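Local coordinates for protein kinectin 1 (Kinesin receptor) (Legionella pneumophila, PDB 4MU6) that is a probably membrane-associated effector of Legionella pneumophila whose molecular function is not established, represented here by its N-terminal, largely helical coiled-coil domain, at residues L68-Q71 and S72-Q76; L233-S236 and I237-Q240. All blocks are in the same frame, centred on the assembly; numbering follows the deposited sequence.

Contact 1 of 2, residues L68-Q71 and S72-Q76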
ATOM      1  N   LEU A  68       6.120  -3.327  -4.284  1.00 29.71           N
ATOM      2  CA  LEU A  68       5.444  -3.055  -3.007  1.00 28.84           C
ATOM      3  C   LEU A  68       3.958  -2.771  -3.230  1.00 35.50           C
ATOM      4  O   LEU A  68       3.111  -3.209  -2.442  1.00 30.06           O
ATOM      5  CB  LEU A  68       6.070  -1.847  -2.314  1.00 29.26           C
ATOM      6  CG  LEU A  68       7.517  -1.916  -1.840  1.00 32.67           C
ATOM      7  CD1 LEU A  68       8.022  -0.515  -1.493  1.00 33.23           C
ATOM      8  CD2 LEU A  68       7.646  -2.840  -0.661  1.00 33.17           C
ATOM      9  N   GLU A  69       3.645  -2.021  -4.291  1.00 32.54           N
ATOM     10  CA  GLU A  69       2.254  -1.756  -4.650  1.00 33.12           C
ATOM     11  C   GLU A  69       1.520  -3.060  -4.920  1.00 29.90           C
ATOM     12  O   GLU A  69       0.381  -3.232  -4.502  1.00 34.67           O
ATOM     13  CB  GLU A  69       2.152  -0.869  -5.901  1.00 34.17           C
ATOM     14  CG  GLU A  69       2.297   0.627  -5.656  1.00 42.00           C
ATOM     15  CD  GLU A  69       2.212   1.444  -6.956  1.00 44.89           C
ATOM     16  OE1 GLU A  69       1.925   0.846  -8.018  1.00 46.98           O
ATOM     17  OE2 GLU A  69       2.434   2.678  -6.907  1.00 44.48           O
ATOM     18  N   GLN A  70       2.179  -3.968  -5.631  1.00 32.06           N
ATOM     19  CA  GLN A  70       1.576  -5.243  -6.006  1.00 39.92           C
ATOM     20  C   GLN A  70       1.311  -6.103  -4.783  1.00 43.38           C
ATOM     21  O   GLN A  70       0.280  -6.769  -4.699  1.00 42.70           O
ATOM     22  CB  GLN A  70       2.453  -5.998  -7.011  1.00 37.48           C
ATOM     23  CG  GLN A  70       2.191  -5.610  -8.472  1.00 57.02           C
ATOM     24  CD  GLN A  70       0.777  -5.972  -8.926  1.00 66.20           C
ATOM     25  OE1 GLN A  70       0.400  -7.148  -8.939  1.00 74.23           O
ATOM     26  NE2 GLN A  70      -0.012  -4.961  -9.291  1.00 57.72           N
ATOM     27  N   GLN A  71       2.246  -6.080  -3.839  1.00 35.94           N
ATOM     28  CA  GLN A  71       2.040  -6.751  -2.568  1.00 39.96           C
ATOM     29  C   GLN A  71       0.803  -6.191  -1.844  1.00 38.84           C
ATOM     30  O   GLN A  71      -0.063  -6.947  -1.405  1.00 32.09           O
ATOM     31  CB  GLN A  71       3.274  -6.605  -1.678  1.00 39.56           C
ATOM     32  CG  GLN A  71       3.089  -7.164  -0.272  1.00 49.13           C
ATOM     33  CD  GLN A  71       3.308  -8.665  -0.185  1.00 58.43           C
ATOM     34  OE1 GLN A  71       3.385  -9.357  -1.202  1.00 55.87           O
ATOM     35  NE2 GLN A  71       3.426  -9.174   1.045  1.00 61.38           N
ATOM     36  N   SER A  72       0.725  -4.868  -1.727  1.00 35.22           N
ATOM     37  CA  SER A  72      -0.371  -4.238  -1.000  1.00 39.10           C
ATOM     38  C   SER A  72      -1.700  -4.440  -1.716  1.00 38.25           C
ATOM     39  O   SER A  72      -2.736  -4.612  -1.080  1.00 34.62           O
ATOM     40  CB  SER A  72      -0.103  -2.743  -0.814  1.00 33.92           C
ATOM     41  OG  SER A  72       0.940  -2.526   0.118  1.00 37.59           O
ATOM     42  N   TYR A  73      -1.665  -4.400  -3.047  1.00 36.71           N
ATOM     43  CA  TYR A  73      -2.874  -4.554  -3.834  1.00 34.66           C
ATOM     44  C   TYR A  73      -3.504  -5.902  -3.547  1.00 35.86           C
ATOM     45  O   TYR A  73      -4.704  -5.984  -3.282  1.00 34.22           O
ATOM     46  CB  TYR A  73      -2.564  -4.433  -5.323  1.00 31.36           C
ATOM     47  CG  TYR A  73      -3.708  -4.751  -6.263  1.00 34.51           C
ATOM     48  CD1 TYR A  73      -3.926  -6.051  -6.708  1.00 36.53           C
ATOM     49  CD2 TYR A  73      -4.549  -3.747  -6.738  1.00 33.66           C
ATOM     50  CE1 TYR A  73      -4.950  -6.347  -7.593  1.00 31.79           C
ATOM     51  CE2 TYR A  73      -5.577  -4.032  -7.631  1.00 27.98           C
ATOM     52  CZ  TYR A  73      -5.761  -5.339  -8.054  1.00 33.88           C
ATOM     53  OH  TYR A  73      -6.780  -5.651  -8.918  1.00 38.94           O
ATOM     54  N   LYS A  74      -2.682  -6.946  -3.609  1.00 34.13           N
ATOM     55  CA  LYS A  74      -3.143  -8.330  -3.504  1.00 37.37           C
ATOM     56  C   LYS A  74      -3.607  -8.673  -2.091  1.00 34.68           C
ATOM     57  O   LYS A  74      -4.532  -9.466  -1.901  1.00 29.73           O
ATOM     58  CB  LYS A  74      -2.020  -9.293  -3.916  1.00 37.65           C
ATOM     59  CG  LYS A  74      -1.636  -9.249  -5.409  1.00 50.61           C
ATOM     60  CD  LYS A  74      -0.335 -10.017  -5.677  1.00 58.15           C
ATOM     61  CE  LYS A  74      -0.041 -10.133  -7.169  1.00 68.12           C
ATOM     62  NZ  LYS A  74       1.315 -10.712  -7.453  1.00 74.58           N
ATOM     63  N   ALA A  75      -2.929  -8.095  -1.104  1.00 33.43           N
ATOM     64  CA  ALA A  75      -3.233  -8.378   0.285  1.00 34.20           C
ATOM     65  C   ALA A  75      -4.598  -7.778   0.603  1.00 33.17           C
ATOM     66  O   ALA A  75      -5.440  -8.428   1.215  1.00 41.17           O
ATOM     67  CB  ALA A  75      -2.152  -7.814   1.192  1.00 31.03           C
ATOM     68  N   GLN A  76      -4.827  -6.546   0.158  1.00 40.84           N
ATOM     69  CA  GLN A  76      -6.131  -5.913   0.360  1.00 41.56           C
ATOM     70  C   GLN A  76      -7.256  -6.646  -0.356  1.00 40.89           C
ATOM     71  O   GLN A  76      -8.368  -6.752   0.182  1.00 28.92           O
ATOM     72  CB  GLN A  76      -6.137  -4.456  -0.085  1.00 32.03           C
ATOM     73  CG  GLN A  76      -7.471  -3.759   0.180  1.00 26.29           C
ATOM     74  CD  GLN A  76      -7.672  -3.402   1.648  1.00 36.03           C
ATOM     75  OE1 GLN A  76      -6.896  -2.637   2.225  1.00 35.64           O
ATOM     76  NE2 GLN A  76      -8.733  -3.944   2.255  1.00 29.20           N
TER
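Q70 and K74, one helical turn apart on helix 43-105, illustrate how a long side chain can lie against the residue that precedes it by four. With CG beside the backbone N (chi1 -68°) and the rest of the chain extended, K74 runs its methylenes past the Q70 carbonyl, CG coming to 3.2 Å from Q70 O. Further out, K74 CE lies 3.5 Å from Q70 OE1, while K74 NZ stays at 4.0 Å from that oxygen, so the amide meets the lysine through a methylene. Q70 reaches this point because its chain bends at chi2 (-64°), and the amide is engaged on its other end too, NE2 bonding to the Y214 hydroxyl of helix 158-217.

The backbone beneath is regular: K74 N bonds to Q70 O at 3.2 Å, and Y73 N to E69 O at 2.8 Å. S72 turns OG back over the preceding turn, 3.4 Å from L68 O, at best a weak bond, while S72 N donates to L68 O at 3.0 Å. Y73 instead swings its ring away from the earlier turn toward helix 158-217, where OH bonds to N215.

The chemistry implies that the helix is held chiefly by its backbone bonds here, while the polar ends of Q70 and Y73 are spent on tying it to a neighbouring helix.

Contact 2 of 2, residues L233-S236 and I237-Q240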
ATOM      1  N   LEU A 233       1.907   0.584   3.087  1.00 31.79           N
ATOM      2  CA  LEU A 233       2.468   0.740   1.752  1.00 34.76           C
ATOM      3  C   LEU A 233       3.390   1.950   1.667  1.00 36.98           C
ATOM      4  O   LEU A 233       4.516   1.861   1.144  1.00 31.98           O
ATOM      5  CB  LEU A 233       1.379   0.850   0.684  1.00 36.16           C
ATOM      6  CG  LEU A 233       1.926   1.255  -0.692  1.00 29.17           C
ATOM      7  CD1 LEU A 233       2.984   0.254  -1.223  1.00 23.30           C
ATOM      8  CD2 LEU A 233       0.783   1.392  -1.680  1.00 27.01           C
ATOM      9  N   LEU A 234       2.921   3.076   2.191  1.00 29.62           N
ATOM     10  CA  LEU A 234       3.681   4.304   2.037  1.00 32.18           C
ATOM     11  C   LEU A 234       4.975   4.279   2.835  1.00 33.11           C
ATOM     12  O   LEU A 234       5.968   4.867   2.410  1.00 37.72           O
ATOM     13  CB  LEU A 234       2.834   5.534   2.375  1.00 27.77           C
ATOM     14  CG  LEU A 234       1.743   5.866   1.343  1.00 35.19           C
ATOM     15  CD1 LEU A 234       0.781   6.947   1.877  1.00 24.81           C
ATOM     16  CD2 LEU A 234       2.371   6.298   0.026  1.00 37.53           C
ATOM     17  N   ARG A 235       4.990   3.595   3.979  1.00 33.74           N
ATOM     18  CA  ARG A 235       6.232   3.555   4.747  1.00 35.40           C
ATOM     19  C   ARG A 235       7.288   2.725   4.018  1.00 37.75           C
ATOM     20  O   ARG A 235       8.461   3.092   3.975  1.00 40.65           O
ATOM     21  CB  ARG A 235       6.030   3.029   6.169  1.00 39.37           C
ATOM     22  CG  ARG A 235       7.340   2.980   6.939  1.00 46.41           C
ATOM     23  CD  ARG A 235       7.229   2.170   8.202  1.00 59.97           C
ATOM     24  NE  ARG A 235       8.537   1.892   8.795  1.00 69.09           N
ATOM     25  CZ  ARG A 235       9.287   2.797   9.420  1.00 75.00           C
ATOM     26  NH1 ARG A 235       8.877   4.059   9.518  1.00 78.10           N
ATOM     27  NH2 ARG A 235      10.456   2.446   9.937  1.00 75.82           N
ATOM     28  N   SER A 236       6.861   1.609   3.442  1.00 35.67           N
ATOM     29  CA  SER A 236       7.768   0.736   2.724  1.00 37.83           C
ATOM     30  C   SER A 236       8.334   1.451   1.500  1.00 37.90           C
ATOM     31  O   SER A 236       9.497   1.274   1.169  1.00 34.64           O
ATOM     32  CB  SER A 236       7.069  -0.566   2.324  1.00 37.06           C
ATOM     33  OG  SER A 236       5.966  -0.306   1.474  1.00 44.35           O
ATOM     34  N   ILE A 237       7.521   2.276   0.846  1.00 31.65           N
ATOM     35  CA  ILE A 237       8.001   3.001  -0.318  1.00 32.78           C
ATOM     36  C   ILE A 237       8.925   4.121   0.099  1.00 31.76           C
ATOM     37  O   ILE A 237       9.973   4.316  -0.507  1.00 34.13           O
ATOM     38  CB  ILE A 237       6.863   3.570  -1.168  1.00 34.73           C
ATOM     39  CG1 ILE A 237       6.138   2.438  -1.895  1.00 33.61           C
ATOM     40  CG2 ILE A 237       7.405   4.583  -2.167  1.00 32.28           C
ATOM     41  CD1 ILE A 237       5.083   2.921  -2.861  1.00 40.30           C
ATOM     42  N   GLN A 238       8.545   4.847   1.145  1.00 34.52           N
ATOM     43  CA  GLN A 238       9.383   5.938   1.647  1.00 38.35           C
ATOM     44  C   GLN A 238      10.781   5.461   2.045  1.00 39.82           C
ATOM     45  O   GLN A 238      11.778   6.120   1.736  1.00 33.45           O
ATOM     46  CB  GLN A 238       8.724   6.621   2.835  1.00 47.13           C
ATOM     47  CG  GLN A 238       9.669   7.469   3.682  1.00 59.01           C
ATOM     48  CD  GLN A 238       9.027   7.912   4.997  1.00 74.63           C
ATOM     49  OE1 GLN A 238       8.956   9.109   5.299  1.00 77.74           O
ATOM     50  NE2 GLN A 238       8.559   6.942   5.786  1.00 75.92           N
ATOM     51  N   LYS A 239      10.852   4.327   2.735  1.00 29.64           N
ATOM     52  CA  LYS A 239      12.148   3.783   3.138  1.00 34.31           C
ATOM     53  C   LYS A 239      13.009   3.431   1.918  1.00 35.44           C
ATOM     54  O   LYS A 239      14.191   3.758   1.869  1.00 33.61           O
ATOM     55  CB  LYS A 239      11.966   2.556   4.033  1.00 25.78           C
ATOM     56  CG  LYS A 239      11.421   2.884   5.407  1.00 38.44           C
ATOM     57  CD  LYS A 239      12.412   3.739   6.177  1.00 46.44           C
ATOM     58  CE  LYS A 239      12.011   3.851   7.635  1.00 48.09           C
ATOM     59  NZ  LYS A 239      13.030   4.536   8.464  1.00 53.31           N
ATOM     60  N   GLN A 240      12.400   2.767   0.941  1.00 37.43           N
ATOM     61  CA  GLN A 240      13.101   2.343  -0.269  1.00 38.04           C
ATOM     62  C   GLN A 240      13.553   3.531  -1.120  1.00 42.43           C
ATOM     63  O   GLN A 240      14.665   3.541  -1.650  1.00 32.78           O
ATOM     64  CB  GLN A 240      12.230   1.378  -1.086  1.00 38.67           C
ATOM     65  CG  GLN A 240      12.083  -0.017  -0.453  1.00 34.36           C
ATOM     66  CD  GLN A 240      13.363  -0.827  -0.538  1.00 34.99           C
ATOM     67  OE1 GLN A 240      14.121  -0.689  -1.498  1.00 34.78           O
ATOM     68  NE2 GLN A 240      13.616  -1.674   0.467  1.00 33.00           N
TER
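L233 O takes two donors from the following turn, I237 N at 3.0 Å and S236 OG at 2.6 Å, a worked case of a serine folding back onto its own helix. The two arrive differently: the amide comes in at a C=O...N angle of 157°, whereas S236 OG stands at 120° and lies farther out of the carbonyl plane than the amide does. The hydroxyl can reach back because chi1 of 61° sets OG between the backbone N and the carbonyl carbon. The bond turns the serine's polar end onto the main chain of its own helix.

On the flank that faces helix 43-105, L233 and I237 meet through their branches. L233 CD1 lies 3.8 Å from I237 CD1 and nearly as close to I237 CG1, the two chains crossing at an angle. I237 places CG1 beside its backbone N, and from there the extended end of the chain reaches back to the leucine.

R235 and K239 form a second pair, on an exposed part of the helix. The arginine is extended from CG to NE, while K239 bends at chi2 and brings CE over one face of the guanidinium, offset toward its rim and a tight 3.1 Å from R235 NH2. K239 NZ is 3.6 Å from R235 NH2, so two probably positive groups sit close together, a placing whose electrostatic cost solvent would be expected to ease.

With L233 and I237 turned to a neighbouring helix and R235, Q238 and K239 on exposed parts of the same turns, the helix is broadly amphipathic, although the exposed L234 departs from the pattern; such a character is expected of this long-helix, coiled-coil domain.

In the fold
Contacts 1 and 2 come in series along the chain, the first on helix 43-105 and the second on helix 227-273, with helices 108-127 and 158-217 between them in sequence. Their centres are about 13 Å apart, and both lie near the middle of the elongated chain. They touch directly: L68 CD1 lies 3.5 Å from I237 CG1, and S72 OG is 3.5 Å from L233 CB. Each is about two turns of a long helix, packed against the other, both within the LegC3 N-terminal coiled-coil domain. Residues distant in sequence thereby join two helices side by side, consistent with the coiled-coil character for which the domain is named.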